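Local coordinates for mitochondrial dynamics protein MID49 (Mus musculus, PDB 4WOY), which promotes recruitment of the fission mediator Drp1 (DNM1L) to the mitochondrial surface, regulates its GTPase activity and is required for mitochondrial fission, at residues G241-G249 / E310-L318; H252-L260 / L277-G285. The protein carries 1 engineered substitution. All coordinates share one frame; numbering follows the deposited sequence.

Interaction 1 (G241-G249 / E310-L318); sequences GHPALVRLG and EIDDIGYVL
The imidazole of H242 receives the CG1 methyl of V317 over one face, and L328 near the C terminus also touches this side chain. V317 CG1 stands 3.5 Å from the centroid of the H242 ring, 16° off its normal and displaced toward the rim, a CH-pi contact. Its position anti to the backbone N (chi1 172°) puts CG1 over the imidazole, while V317 CG2, anti to the carbonyl carbon, meets A244 CB at 3.6 Å. R247 and E310 form a salt bridge, but they are modelled too close for its details to be trusted. E310 OE1 accepts a hydrogen bond from R307 N, while F306 makes a cation-pi contact with R247. Between these ends, L245 CD2 lies 3.7 Å from I314 CG2 and meets V317 tip to tip. I314 CG2 also packs on L248 CD1 at 3.7 Å, and L245 CD1 reaches L318 CD2. Small A244, just before the L245-L248 turn, lets the loop come close to helix 308-317, its CA 5.9 Å from that of I314. In this Mab-21-like HhH/H2TH region the loop is thus held chiefly by aliphatic contacts and the CH-pi contact, with the charged pair at one end.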
# COMPACT_ATOMS: atom_id res chain seq x y z
N GLY A 241 -8.88 -11.36 -10.62
CA GLY A 241 -9.83 -12.17 -11.38
C GLY A 241 -9.79 -13.65 -11.06
O GLY A 241 -10.72 -14.39 -11.35
N HIS A 242 -8.65 -14.11 -10.57
CA HIS A 242 -8.46 -15.52 -10.29
C HIS A 242 -8.39 -15.80 -8.79
O HIS A 242 -7.54 -15.24 -8.11
CB HIS A 242 -7.18 -15.98 -10.96
CG HIS A 242 -7.36 -17.18 -11.83
ND1 HIS A 242 -7.30 -18.46 -11.33
CD2 HIS A 242 -7.57 -17.29 -13.16
CE1 HIS A 242 -7.49 -19.32 -12.32
NE2 HIS A 242 -7.65 -18.63 -13.44
N PRO A 243 -9.23 -16.72 -8.28
CA PRO A 243 -9.19 -16.99 -6.83
C PRO A 243 -7.84 -17.52 -6.37
O PRO A 243 -7.46 -17.29 -5.22
CB PRO A 243 -10.31 -18.02 -6.62
CG PRO A 243 -10.73 -18.46 -7.99
CD PRO A 243 -10.40 -17.35 -8.92
N ALA A 244 -7.13 -18.24 -7.23
CA ALA A 244 -5.77 -18.70 -6.94
C ALA A 244 -4.73 -17.58 -6.89
O ALA A 244 -3.79 -17.65 -6.10
CB ALA A 244 -5.34 -19.74 -7.98
N LEU A 245 -4.90 -16.55 -7.71
CA LEU A 245 -3.85 -15.53 -7.87
C LEU A 245 -4.03 -14.34 -6.96
O LEU A 245 -3.24 -13.41 -7.02
CB LEU A 245 -3.84 -15.04 -9.31
CG LEU A 245 -3.74 -16.10 -10.40
CD1 LEU A 245 -3.72 -15.42 -11.77
CD2 LEU A 245 -2.51 -16.99 -10.19
N VAL A 246 -5.09 -14.35 -6.16
CA VAL A 246 -5.48 -13.18 -5.37
C VAL A 246 -4.41 -12.75 -4.36
O VAL A 246 -4.33 -11.56 -4.00
CB VAL A 246 -6.83 -13.46 -4.64
CG1 VAL A 246 -6.98 -12.63 -3.36
CG2 VAL A 246 -7.98 -13.17 -5.59
N ARG A 247 -3.58 -13.68 -3.93
CA ARG A 247 -2.51 -13.34 -2.98
C ARG A 247 -1.42 -12.48 -3.66
O ARG A 247 -0.71 -11.72 -3.00
CB ARG A 247 -1.88 -14.61 -2.41
CG ARG A 247 -2.69 -15.34 -1.35
CD ARG A 247 -2.72 -14.60 -0.03
NE ARG A 247 -1.38 -14.32 0.52
CZ ARG A 247 -0.65 -15.19 1.20
NH1 ARG A 247 -1.09 -16.42 1.41
NH2 ARG A 247 0.54 -14.84 1.67
N LEU A 248 -1.30 -12.61 -4.97
CA LEU A 248 -0.39 -11.79 -5.75
C LEU A 248 -1.01 -10.42 -5.83
O LEU A 248 -1.95 -10.22 -6.60
CB LEU A 248 -0.17 -12.36 -7.14
CG LEU A 248 0.57 -13.69 -7.12
CD1 LEU A 248 0.80 -14.20 -8.54
CD2 LEU A 248 1.88 -13.53 -6.33
N GLY A 249 -0.53 -9.51 -4.99
CA GLY A 249 -1.15 -8.20 -4.91
C GLY A 249 -0.30 -7.10 -5.50
O GLY A 249 0.72 -7.35 -6.12
N GLU A 310 0.50 -23.21 -1.98
CA GLU A 310 0.11 -21.91 -2.51
C GLU A 310 0.91 -21.57 -3.75
O GLU A 310 0.37 -21.31 -4.82
CB GLU A 310 0.31 -20.83 -1.46
CG GLU A 310 -0.94 -20.40 -0.73
CD GLU A 310 -0.61 -19.54 0.46
OE1 GLU A 310 0.35 -19.87 1.19
OE2 GLU A 310 -1.27 -18.50 0.64
N ILE A 311 2.23 -21.62 -3.61
CA ILE A 311 3.14 -21.36 -4.71
C ILE A 311 2.92 -22.31 -5.87
O ILE A 311 2.83 -21.90 -7.02
CB ILE A 311 4.58 -21.47 -4.22
CG1 ILE A 311 4.94 -20.24 -3.38
CG2 ILE A 311 5.53 -21.62 -5.39
CD1 ILE A 311 6.30 -20.32 -2.75
N ASP A 312 2.80 -23.59 -5.55
CA ASP A 312 2.61 -24.61 -6.57
C ASP A 312 1.29 -24.38 -7.29
O ASP A 312 1.17 -24.60 -8.49
CB ASP A 312 2.64 -26.01 -5.94
CG ASP A 312 4.04 -26.41 -5.49
OD1 ASP A 312 5.03 -25.79 -5.95
OD2 ASP A 312 4.15 -27.37 -4.70
N ASP A 313 0.30 -23.91 -6.55
CA ASP A 313 -1.03 -23.72 -7.11
C ASP A 313 -1.06 -22.51 -8.04
O ASP A 313 -1.65 -22.57 -9.12
CB ASP A 313 -2.05 -23.56 -5.98
CG ASP A 313 -3.44 -24.00 -6.39
OD1 ASP A 313 -4.15 -23.19 -7.02
OD2 ASP A 313 -3.81 -25.15 -6.08
N ILE A 314 -0.43 -21.43 -7.61
CA ILE A 314 -0.31 -20.22 -8.41
C ILE A 314 0.45 -20.51 -9.70
O ILE A 314 0.12 -20.00 -10.77
CB ILE A 314 0.41 -19.10 -7.61
CG1 ILE A 314 -0.38 -18.75 -6.35
CG2 ILE A 314 0.61 -17.88 -8.49
CD1 ILE A 314 0.28 -17.75 -5.43
N GLY A 315 1.46 -21.37 -9.59
CA GLY A 315 2.30 -21.73 -10.71
C GLY A 315 1.50 -22.37 -11.82
O GLY A 315 1.67 -22.03 -12.99
N TYR A 316 0.62 -23.29 -11.46
CA TYR A 316 -0.10 -24.02 -12.48
C TYR A 316 -1.20 -23.18 -13.11
O TYR A 316 -1.61 -23.47 -14.22
CB TYR A 316 -0.68 -25.33 -11.94
CG TYR A 316 0.27 -26.50 -12.10
CD1 TYR A 316 1.60 -26.28 -12.48
CD2 TYR A 316 -0.16 -27.81 -11.94
CE1 TYR A 316 2.49 -27.34 -12.66
CE2 TYR A 316 0.71 -28.88 -12.12
CZ TYR A 316 2.04 -28.63 -12.48
OH TYR A 316 2.90 -29.69 -12.65
N VAL A 317 -1.70 -22.18 -12.39
CA VAL A 317 -2.60 -21.19 -12.99
C VAL A 317 -1.86 -20.28 -13.98
O VAL A 317 -2.38 -19.93 -15.04
CB VAL A 317 -3.31 -20.32 -11.92
CG1 VAL A 317 -4.10 -19.17 -12.57
CG2 VAL A 317 -4.23 -21.17 -11.07
N LEU A 318 -0.63 -19.91 -13.63
CA LEU A 318 0.16 -18.98 -14.44
C LEU A 318 0.84 -19.62 -15.66
O LEU A 318 1.50 -18.93 -16.42
CB LEU A 318 1.20 -18.27 -13.56
CG LEU A 318 0.56 -17.29 -12.58
CD1 LEU A 318 1.58 -16.47 -11.83
CD2 LEU A 318 -0.45 -16.39 -13.29

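Interaction 2 (H252-L260 / L277-G285); sequences HLTQVVLHL and LQALEFLVG
F282 from helix 272-288 and H259 from helix 250-261 join in an offset stack, with centroids 4.1 Å apart and planes 23° from parallel. F282 CE1 sits over the centre of the imidazole and comes within 3.3 Å of H259 CE1. Each side chain has CG anti to its own backbone N (chi1 -180° for F282, and nearly the same for H259), which carries both rings out from their helices to meet over their faces. F282 has the largest surface buried here: beyond the stack, its CD2 packs against V256 CG1, and its side chain also touches L292.

L260 comes next. One branch, CD1, lies over the backbone at A279, 3.9 Å from A279 CB. The L260 and Q278 side chains slide past each other in opposite directions, with L260 CD2 3.6 Å from Q278 NE2. The extended Q278 lays its CB-CG stem and the amide NE2 along this leucine, a residue suited to a border between the apolar interior and solvent.

V256 is the central wedge. Its CG1 points at A279 CB, 3.6 Å away, and its CG2 at L283 CG, 3.8 Å away, so each branch fills a different site on the opposing helix. A279 suits its place because a lone methyl lets the valine come close; the CA atoms of V256 and A279 are 6.2 Å apart. L283 extends the apolar seam to L253, crossing it at about a right angle.

The axes of 252-260 and 277-285 approach to 9.9 Å, with their N-to-C directions 115° apart, inside the Mab-21-like HhH/H2TH region. On another flank of helix 250-261, V257 packs on helices 210-224 and 228-241. Cohesion across the interface therefore comes from dispersion and aromatic stacking, with the polar Q278 and H259 at its margin.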
# COMPACT_ATOMS: atom_id res chain seq x y z
N HIS A 252 3.56 -7.22 -4.82
CA HIS A 252 4.20 -8.33 -5.51
C HIS A 252 4.48 -8.00 -6.96
O HIS A 252 5.61 -8.22 -7.46
CB HIS A 252 3.33 -9.56 -5.48
CG HIS A 252 3.05 -10.06 -4.10
ND1 HIS A 252 2.02 -9.55 -3.33
CD2 HIS A 252 3.65 -11.01 -3.35
CE1 HIS A 252 2.02 -10.17 -2.16
NE2 HIS A 252 3.00 -11.05 -2.15
N LEU A 253 3.43 -7.53 -7.64
CA LEU A 253 3.48 -7.33 -9.08
C LEU A 253 4.30 -6.08 -9.40
O LEU A 253 4.87 -5.95 -10.49
CB LEU A 253 2.05 -7.26 -9.65
CG LEU A 253 1.21 -8.51 -9.36
CD1 LEU A 253 -0.29 -8.24 -9.45
CD2 LEU A 253 1.61 -9.66 -10.30
N THR A 254 4.38 -5.16 -8.44
CA THR A 254 5.26 -4.01 -8.57
C THR A 254 6.70 -4.46 -8.80
O THR A 254 7.44 -3.92 -9.63
CB THR A 254 5.21 -3.13 -7.31
OG1 THR A 254 3.91 -2.53 -7.22
CG2 THR A 254 6.32 -2.05 -7.32
N GLN A 255 7.08 -5.47 -8.03
CA GLN A 255 8.43 -6.01 -8.09
C GLN A 255 8.71 -6.56 -9.49
O GLN A 255 9.82 -6.42 -10.02
CB GLN A 255 8.60 -7.10 -7.03
CG GLN A 255 9.07 -6.62 -5.66
CD GLN A 255 8.78 -5.17 -5.37
OE1 GLN A 255 9.58 -4.30 -5.68
NE2 GLN A 255 7.66 -4.91 -4.72
N VAL A 256 7.69 -7.20 -10.06
CA VAL A 256 7.78 -7.77 -11.39
C VAL A 256 8.01 -6.67 -12.40
O VAL A 256 8.86 -6.81 -13.26
CB VAL A 256 6.53 -8.53 -11.80
CG1 VAL A 256 6.71 -9.04 -13.22
CG2 VAL A 256 6.27 -9.70 -10.84
N VAL A 257 7.22 -5.60 -12.31
CA VAL A 257 7.33 -4.52 -13.28
C VAL A 257 8.60 -3.68 -13.08
O VAL A 257 9.17 -3.19 -14.05
CB VAL A 257 6.08 -3.62 -13.25
CG1 VAL A 257 6.26 -2.39 -14.19
CG2 VAL A 257 4.86 -4.44 -13.64
N LEU A 258 9.05 -3.54 -11.85
CA LEU A 258 10.34 -2.87 -11.62
C LEU A 258 11.48 -3.68 -12.26
O LEU A 258 12.39 -3.11 -12.82
CB LEU A 258 10.60 -2.65 -10.13
CG LEU A 258 9.81 -1.45 -9.58
CD1 LEU A 258 9.87 -1.37 -8.07
CD2 LEU A 258 10.29 -0.15 -10.21
N HIS A 259 11.41 -5.00 -12.17
CA HIS A 259 12.44 -5.84 -12.74
C HIS A 259 12.51 -5.73 -14.26
O HIS A 259 13.57 -5.50 -14.82
CB HIS A 259 12.21 -7.30 -12.33
CG HIS A 259 13.27 -8.24 -12.83
ND1 HIS A 259 13.15 -8.95 -14.00
CD2 HIS A 259 14.47 -8.58 -12.31
CE1 HIS A 259 14.22 -9.69 -14.19
NE2 HIS A 259 15.04 -9.48 -13.17
N LEU A 260 11.36 -5.87 -14.92
CA LEU A 260 11.32 -5.74 -16.37
C LEU A 260 11.50 -4.28 -16.75
O LEU A 260 12.28 -3.97 -17.65
CB LEU A 260 9.98 -6.24 -16.94
CG LEU A 260 9.44 -7.62 -16.55
CD1 LEU A 260 8.22 -7.96 -17.36
CD2 LEU A 260 10.50 -8.67 -16.73
N LEU A 277 3.48 -10.91 -21.16
CA LEU A 277 3.82 -12.33 -21.15
C LEU A 277 5.14 -12.51 -20.41
O LEU A 277 5.29 -13.41 -19.57
CB LEU A 277 3.91 -12.90 -22.56
CG LEU A 277 2.59 -12.84 -23.35
CD1 LEU A 277 2.71 -13.40 -24.78
CD2 LEU A 277 1.44 -13.48 -22.60
N GLN A 278 6.08 -11.61 -20.67
CA GLN A 278 7.36 -11.61 -19.96
C GLN A 278 7.19 -11.53 -18.44
O GLN A 278 7.96 -12.14 -17.71
CB GLN A 278 8.22 -10.44 -20.43
CG GLN A 278 9.68 -10.69 -20.22
CD GLN A 278 10.50 -9.46 -20.50
OE1 GLN A 278 10.03 -8.53 -21.15
NE2 GLN A 278 11.75 -9.47 -20.04
N ALA A 279 6.22 -10.74 -17.97
CA ALA A 279 5.89 -10.68 -16.54
C ALA A 279 5.40 -12.02 -16.00
O ALA A 279 5.80 -12.43 -14.91
CB ALA A 279 4.84 -9.62 -16.28
N LEU A 280 4.51 -12.68 -16.73
CA LEU A 280 4.01 -13.97 -16.27
C LEU A 280 5.18 -14.94 -16.19
O LEU A 280 5.24 -15.79 -15.30
CB LEU A 280 2.93 -14.52 -17.19
CG LEU A 280 1.61 -13.76 -17.35
CD1 LEU A 280 0.57 -14.70 -17.91
CD2 LEU A 280 1.13 -13.12 -16.08
N GLU A 281 6.08 -14.83 -17.17
CA GLU A 281 7.25 -15.68 -17.23
C GLU A 281 8.12 -15.50 -16.01
O GLU A 281 8.61 -16.47 -15.42
CB GLU A 281 8.06 -15.38 -18.48
CG GLU A 281 7.65 -16.19 -19.68
CD GLU A 281 8.36 -15.78 -20.96
OE1 GLU A 281 9.37 -15.03 -20.88
OE2 GLU A 281 7.92 -16.22 -22.04
N PHE A 282 8.33 -14.24 -15.66
CA PHE A 282 9.16 -13.90 -14.53
C PHE A 282 8.51 -14.40 -13.25
O PHE A 282 9.18 -14.97 -12.37
CB PHE A 282 9.40 -12.39 -14.48
CG PHE A 282 10.27 -11.97 -13.34
CD1 PHE A 282 11.64 -12.14 -13.42
CD2 PHE A 282 9.73 -11.44 -12.19
CE1 PHE A 282 12.45 -11.79 -12.36
CE2 PHE A 282 10.54 -11.08 -11.13
CZ PHE A 282 11.90 -11.26 -11.22
N LEU A 283 7.19 -14.24 -13.17
CA LEU A 283 6.46 -14.69 -11.99
C LEU A 283 6.61 -16.20 -11.80
O LEU A 283 6.97 -16.66 -10.71
CB LEU A 283 4.98 -14.31 -12.11
CG LEU A 283 4.56 -12.99 -11.48
CD1 LEU A 283 3.22 -12.53 -12.03
CD2 LEU A 283 4.46 -13.15 -10.00
N VAL A 284 6.41 -16.95 -12.89
CA VAL A 284 6.50 -18.40 -12.84
C VAL A 284 7.90 -18.86 -12.43
O VAL A 284 8.06 -19.80 -11.65
CB VAL A 284 6.12 -19.03 -14.21
CG1 VAL A 284 6.69 -20.43 -14.36
CG2 VAL A 284 4.60 -19.07 -14.39
N GLY A 285 8.92 -18.15 -12.90
CA GLY A 285 10.29 -18.45 -12.53
C GLY A 285 10.52 -18.15 -11.06
O GLY A 285 11.12 -18.95 -10.35

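From the N terminus, the chain leaves helix 228-241, enters the loop of interaction 1 at 241-249 and passes directly into helix 250-261, which supplies 252-260. It then reaches helix 272-288, where 277-285 closes the short loop of interaction 2, before helix 308-317 returns to 241-249 and closes the longer one. Interaction 2 is therefore nested inside interaction 1. Their centres lie 14 Å apart, and they touch: L318 packs on V284 and L283, while R247 and L248 adjoin H252 and L253. Together they tie three helices and the connecting loop to one another in the Mab-21-like region of this fragment.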